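Local atomic coordinates of beta-galactosidase (PDB entry 4CU9), a protein that probably releases beta-linked galactose as a pneumococcal beta-galactosidase, represented here by its calcium-bearing carbohydrate-binding module. Residues A[87-101]-A[161-175]. Residues are numbered along the deposited sequence; the frame is centred on the assembly and turned at random.
Sequences FADSGTDAPSKLVLE and MRWRMERKADKSGVA. With EDO (1,2-ethanediol), chain D.
Glu101 reaches across to Arg162 and Arg164, its neighbours on one face of the antiparallel pair 97-101 and 161-166. Glu101 CB lies 4.1 Å from Arg162 O; with CG anti to the carbonyl carbon (chi1 -61°) and the chain extended, the carboxylate turns one oxygen to each arginine. Glu101 OE1 takes both NE and NH2 of Arg162, 2.8 Å from NE, with the oxygen in the guanidinium plane. Glu101 OE2 accepts from Arg164 NE at 2.9 Å, this donor standing above the carboxylate plane, while a water bridges Glu101 OE2 and Arg164 NH2. Two arginines thus share one buried carboxylate, probably keeping it ionised. Arg162 NH1 and NH2 also hold a 1,2-ethanediol, probably from the crystallisation liquor. On the other face, Leu100 CD1 sits over the Trp163 six-membered ring, 3.8 Å from its centroid, and Leu98 CD1 comes within 3.3 Å of Trp163 CE3. Farther along, Lys168 NZ forms a salt bridge with Asp93 OD2 at 2.8 Å. Within this beta-rich galactose-binding-like domain, strand 160-166 lies between 61-70 and 97-103, strand 132-139 borders 97-103, and Trp163 packs against Leu84 of strand 73-86 and Phe181 of strand 173-182.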
loop_
_atom_site.group_PDB
_atom_site.type_symbol
_atom_site.label_atom_id
_atom_site.label_comp_id
_atom_site.label_asym_id
_atom_site.label_seq_id
_atom_site.Cartn_x
_atom_site.Cartn_y
_atom_site.Cartn_z
ATOM N N PHE A 87 -5.591 10.530 -1.449
ATOM C CA PHE A 87 -6.904 11.134 -1.522
ATOM C C PHE A 87 -7.231 11.664 -0.148
ATOM O O PHE A 87 -6.674 11.194 0.835
ATOM C CB PHE A 87 -7.937 10.082 -1.894
ATOM C CG PHE A 87 -9.376 10.536 -1.764
ATOM C CD1 PHE A 87 -9.985 11.230 -2.786
ATOM C CD2 PHE A 87 -10.131 10.202 -0.647
ATOM C CE1 PHE A 87 -11.311 11.624 -2.691
ATOM C CE2 PHE A 87 -11.462 10.555 -0.556
ATOM C CZ PHE A 87 -12.053 11.278 -1.577
ATOM N N ALA A 88 -8.109 12.661 -0.093
ATOM C CA ALA A 88 -8.621 13.132 1.198
ATOM C C ALA A 88 -10.078 13.499 1.101
ATOM O O ALA A 88 -10.541 13.951 0.067
ATOM C CB ALA A 88 -7.816 14.330 1.667
ATOM N N ASP A 89 -10.764 13.341 2.226
ATOM C CA ASP A 89 -12.143 13.773 2.407
ATOM C C ASP A 89 -12.346 13.934 3.913
ATOM O O ASP A 89 -11.355 14.089 4.651
ATOM C CB ASP A 89 -13.126 12.792 1.744
ATOM C CG ASP A 89 -13.168 11.434 2.407
ATOM O OD1 ASP A 89 -12.409 11.184 3.376
ATOM O OD2 ASP A 89 -14.006 10.609 1.956
ATOM N N SER A 90 -13.591 13.891 4.395
ATOM C CA SER A 90 -13.826 14.160 5.834
ATOM C C SER A 90 -13.138 13.153 6.745
ATOM O O SER A 90 -12.640 13.532 7.785
ATOM C CB SER A 90 -15.316 14.208 6.185
ATOM O OG SER A 90 -15.937 13.021 5.733
ATOM N N GLY A 91 -13.058 11.897 6.320
ATOM C CA GLY A 91 -12.549 10.834 7.158
ATOM C C GLY A 91 -11.093 10.443 6.903
ATOM O O GLY A 91 -10.451 9.796 7.769
ATOM N N THR A 92 -10.575 10.803 5.730
ATOM C CA THR A 92 -9.310 10.267 5.258
ATOM C C THR A 92 -8.366 11.325 4.721
ATOM O O THR A 92 -8.793 12.466 4.428
ATOM C CB THR A 92 -9.513 9.189 4.192
ATOM O OG1 THR A 92 -10.125 9.740 3.028
ATOM C CG2 THR A 92 -10.344 8.020 4.751
ATOM N N ASP A 93 -7.084 10.943 4.589
ATOM C CA ASP A 93 -6.069 11.824 4.072
ATOM C C ASP A 93 -4.828 11.035 3.703
ATOM O O ASP A 93 -4.742 9.813 3.966
ATOM C CB ASP A 93 -5.714 12.894 5.114
ATOM C CG ASP A 93 -5.063 14.173 4.517
ATOM O OD1 ASP A 93 -4.729 14.251 3.326
ATOM O OD2 ASP A 93 -4.910 15.121 5.279
ATOM N N ALA A 94 -3.870 11.760 3.122
ATOM C CA ALA A 94 -2.482 11.329 3.079
ATOM C C ALA A 94 -2.031 11.059 4.524
ATOM O O ALA A 94 -2.621 11.570 5.471
ATOM C CB ALA A 94 -1.590 12.405 2.451
ATOM N N PRO A 95 -0.972 10.251 4.698
ATOM C CA PRO A 95 -0.537 9.926 6.035
ATOM C C PRO A 95 0.398 11.002 6.601
ATOM O O PRO A 95 0.928 11.824 5.838
ATOM C CB PRO A 95 0.260 8.632 5.832
ATOM C CG PRO A 95 0.778 8.726 4.408
ATOM C CD PRO A 95 -0.281 9.453 3.667
ATOM N N SER A 96 0.583 10.975 7.922
ATOM C CA SER A 96 1.495 11.884 8.629
ATOM C C SER A 96 2.894 11.362 8.561
ATOM O O SER A 96 3.845 12.111 8.623
ATOM C CB SER A 96 1.062 12.003 10.109
ATOM O OG SER A 96 0.796 10.720 10.675
ATOM N N LYS A 97 3.039 10.046 8.429
ATOM C CA LYS A 97 4.349 9.364 8.377
ATOM C C LYS A 97 4.257 8.259 7.337
ATOM O O LYS A 97 3.192 7.637 7.197
ATOM C CB LYS A 97 4.657 8.743 9.710
ATOM C CG LYS A 97 6.001 8.070 9.813
ATOM C CD LYS A 97 6.049 7.109 11.001
ATOM C CE LYS A 97 7.249 6.184 10.909
ATOM N NZ LYS A 97 8.481 7.024 10.621
ATOM N N LEU A 98 5.358 8.013 6.639
ATOM C CA LEU A 98 5.408 7.183 5.414
ATOM C C LEU A 98 6.776 6.494 5.436
ATOM O O LEU A 98 7.812 7.180 5.392
ATOM C CB LEU A 98 5.273 8.144 4.181
ATOM C CG LEU A 98 5.227 7.627 2.760
ATOM C CD1 LEU A 98 3.985 6.782 2.481
ATOM C CD2 LEU A 98 5.283 8.732 1.732
ATOM N N VAL A 99 6.810 5.169 5.564
ATOM C CA VAL A 99 8.065 4.396 5.497
ATOM C C VAL A 99 7.966 3.423 4.331
ATOM O O VAL A 99 6.941 2.672 4.203
ATOM C CB VAL A 99 8.312 3.571 6.777
ATOM C CG1 VAL A 99 9.562 2.726 6.647
ATOM C CG2 VAL A 99 8.367 4.491 7.990
ATOM N N LEU A 100 8.972 3.433 3.469
ATOM C CA LEU A 100 9.050 2.453 2.375
ATOM C C LEU A 100 9.733 1.195 2.875
ATOM O O LEU A 100 10.818 1.248 3.436
ATOM C CB LEU A 100 9.832 3.010 1.177
ATOM C CG LEU A 100 10.030 2.110 -0.052
ATOM C CD1 LEU A 100 8.695 1.746 -0.691
ATOM C CD2 LEU A 100 10.903 2.816 -1.078
ATOM N N GLU A 101 9.166 0.042 2.566
ATOM C CA GLU A 101 9.753 -1.219 2.933
ATOM C C GLU A 101 9.716 -2.255 1.837
ATOM O O GLU A 101 8.781 -2.341 1.027
ATOM C CB GLU A 101 9.063 -1.803 4.174
ATOM C CG GLU A 101 9.181 -0.919 5.395
ATOM C CD GLU A 101 8.431 -1.428 6.613
ATOM O OE1 GLU A 101 7.331 -2.000 6.448
ATOM O OE2 GLU A 101 8.969 -1.242 7.740
ATOM N N MET A 161 6.671 -4.929 -2.243
ATOM C CA MET A 161 7.063 -3.642 -1.638
ATOM C C MET A 161 5.825 -3.115 -0.947
ATOM O O MET A 161 4.715 -3.466 -1.329
ATOM C CB MET A 161 7.518 -2.647 -2.704
ATOM C CG MET A 161 8.761 -3.101 -3.446
ATOM S SD MET A 161 10.320 -3.025 -2.553
ATOM C CE MET A 161 10.459 -1.299 -2.184
ATOM N N ARG A 162 6.021 -2.340 0.109
ATOM C CA ARG A 162 4.922 -1.673 0.764
ATOM C C ARG A 162 5.327 -0.320 1.325
ATOM O O ARG A 162 6.513 0.004 1.501
ATOM C CB ARG A 162 4.308 -2.547 1.883
ATOM C CG ARG A 162 5.100 -2.581 3.164
ATOM C CD ARG A 162 4.484 -3.486 4.179
ATOM N NE ARG A 162 5.133 -3.326 5.456
ATOM C CZ ARG A 162 4.720 -3.877 6.584
ATOM N NH1 ARG A 162 3.631 -4.661 6.589
ATOM N NH2 ARG A 162 5.408 -3.661 7.698
ATOM N N TRP A 163 4.293 0.441 1.653
ATOM C CA TRP A 163 4.439 1.661 2.418
ATOM C C TRP A 163 3.758 1.415 3.752
ATOM O O TRP A 163 2.537 1.039 3.810
ATOM C CB TRP A 163 3.794 2.853 1.703
ATOM C CG TRP A 163 4.500 3.273 0.479
ATOM C CD1 TRP A 163 4.258 2.864 -0.768
ATOM C CD2 TRP A 163 5.632 4.135 0.411
ATOM N NE1 TRP A 163 5.136 3.443 -1.640
ATOM C CE2 TRP A 163 6.005 4.227 -0.935
ATOM C CE3 TRP A 163 6.362 4.840 1.355
ATOM C CZ2 TRP A 163 7.052 5.040 -1.368
ATOM C CZ3 TRP A 163 7.430 5.657 0.909
ATOM C CH2 TRP A 163 7.735 5.740 -0.443
ATOM N N ARG A 164 4.540 1.554 4.818
ATOM C CA ARG A 164 4.037 1.457 6.194
ATOM C C ARG A 164 3.743 2.871 6.657
ATOM O O ARG A 164 4.636 3.710 6.771
ATOM C CB ARG A 164 5.018 0.737 7.105
ATOM C CG ARG A 164 4.562 0.643 8.580
ATOM C CD ARG A 164 5.389 -0.387 9.320
ATOM N NE ARG A 164 6.808 -0.058 9.360
ATOM C CZ ARG A 164 7.354 0.881 10.124
ATOM N NH1 ARG A 164 6.630 1.611 10.975
ATOM N NH2 ARG A 164 8.654 1.085 10.068
ATOM N N MET A 165 2.465 3.163 6.844
ATOM C CA MET A 165 2.001 4.541 7.005
ATOM C C MET A 165 1.281 4.747 8.348
ATOM O O MET A 165 0.844 3.800 9.004
ATOM C CB MET A 165 1.060 4.878 5.866
ATOM C CG MET A 165 1.692 4.799 4.470
ATOM S SD MET A 165 0.484 4.944 3.092
ATOM C CE MET A 165 -0.323 3.363 3.117
ATOM N N GLU A 166 1.208 6.002 8.757
ATOM C CA GLU A 166 0.417 6.394 9.910
ATOM C C GLU A 166 -0.565 7.424 9.478
ATOM O O GLU A 166 -0.207 8.428 8.823
ATOM C CB GLU A 166 1.295 6.944 11.016
ATOM C CG GLU A 166 2.202 5.869 11.621
ATOM C CD GLU A 166 2.989 6.354 12.841
ATOM O OE1 GLU A 166 2.705 7.446 13.374
ATOM O OE2 GLU A 166 3.903 5.616 13.272
ATOM N N ARG A 167 -1.820 7.178 9.808
ATOM C CA ARG A 167 -2.833 8.203 9.629
ATOM C C ARG A 167 -2.550 9.447 10.443
ATOM O O ARG A 167 -1.879 9.404 11.495
ATOM C CB ARG A 167 -4.228 7.684 9.964
ATOM C CG ARG A 167 -4.459 7.382 11.440
ATOM C CD ARG A 167 -5.921 6.983 11.703
ATOM N NE ARG A 167 -6.071 6.517 13.087
ATOM C CZ ARG A 167 -6.077 7.315 14.141
ATOM N NH1 ARG A 167 -5.985 8.648 13.993
ATOM N NH2 ARG A 167 -6.174 6.794 15.366
ATOM N N LYS A 168 -3.092 10.567 9.972
ATOM C CA LYS A 168 -3.056 11.799 10.772
ATOM C C LYS A 168 -3.962 11.697 12.001
ATOM O O LYS A 168 -5.022 11.053 11.968
ATOM C CB LYS A 168 -3.449 13.028 9.934
ATOM C CG LYS A 168 -2.542 13.262 8.760
ATOM C CD LYS A 168 -2.957 14.476 7.936
ATOM C CE LYS A 168 -1.934 14.729 6.827
ATOM N NZ LYS A 168 -2.310 15.860 5.955
ATOM N N ALA A 169 -3.571 12.405 13.058
ATOM C CA ALA A 169 -4.309 12.369 14.336
ATOM C C ALA A 169 -5.743 12.893 14.202
ATOM O O ALA A 169 -6.627 12.432 14.907
ATOM C CB ALA A 169 -3.553 13.127 15.412
ATOM N N ASP A 170 -5.994 13.822 13.289
ATOM C CA ASP A 170 -7.339 14.347 13.101
ATOM C C ASP A 170 -8.114 13.635 11.960
ATOM O O ASP A 170 -9.104 14.162 11.454
ATOM C CB ASP A 170 -7.301 15.887 12.918
ATOM C CG ASP A 170 -6.246 16.376 11.891
ATOM O OD1 ASP A 170 -5.579 15.557 11.211
ATOM O OD2 ASP A 170 -6.086 17.632 11.772
ATOM N N LYS A 171 -7.660 12.440 11.563
ATOM C CA LYS A 171 -8.313 11.652 10.542
ATOM C C LYS A 171 -8.555 10.214 11.016
ATOM O O LYS A 171 -7.915 9.753 11.966
ATOM C CB LYS A 171 -7.426 11.648 9.285
ATOM C CG LYS A 171 -7.240 13.023 8.663
ATOM C CD LYS A 171 -8.460 13.375 7.850
ATOM C CE LYS A 171 -8.441 14.806 7.353
ATOM N NZ LYS A 171 -9.531 14.942 6.339
ATOM N N SER A 172 -9.431 9.498 10.315
ATOM C CA SER A 172 -9.809 8.127 10.682
ATOM C C SER A 172 -9.197 7.067 9.765
ATOM O O SER A 172 -9.490 5.868 9.896
ATOM C CB SER A 172 -11.328 7.992 10.688
ATOM O OG SER A 172 -11.895 8.709 11.769
ATOM N N GLY A 173 -8.359 7.506 8.822
ATOM C CA GLY A 173 -7.663 6.572 7.972
ATOM C C GLY A 173 -6.811 7.258 6.925
ATOM O O GLY A 173 -6.741 8.498 6.835
ATOM N N VAL A 174 -6.141 6.420 6.166
ATOM C CA VAL A 174 -5.363 6.846 4.994
ATOM C C VAL A 174 -6.160 6.488 3.757
ATOM O O VAL A 174 -6.866 5.451 3.720
ATOM C CB VAL A 174 -3.961 6.169 4.969
ATOM C CG1 VAL A 174 -3.111 6.594 3.744
ATOM C CG2 VAL A 174 -3.216 6.465 6.252
ATOM N N ALA A 175 -6.057 7.330 2.725
ATOM C CA ALA A 175 -6.712 7.073 1.458
ATOM C C ALA A 175 -5.770 7.241 0.270
ATOM O O ALA A 175 -4.939 8.172 0.239
ATOM C CB ALA A 175 -7.934 7.976 1.292
HETATM C C1 EDO D . 2.101 -5.574 9.922
HETATM O O1 EDO D . 1.602 -4.950 8.720
HETATM C C2 EDO D . 3.576 -5.992 9.884
HETATM O O2 EDO D . 4.412 -4.850 10.061
HETATM O O HOH W 1 -4.494 10.319 7.393
HETATM O O HOH W 2 10.903 -0.016 9.027
#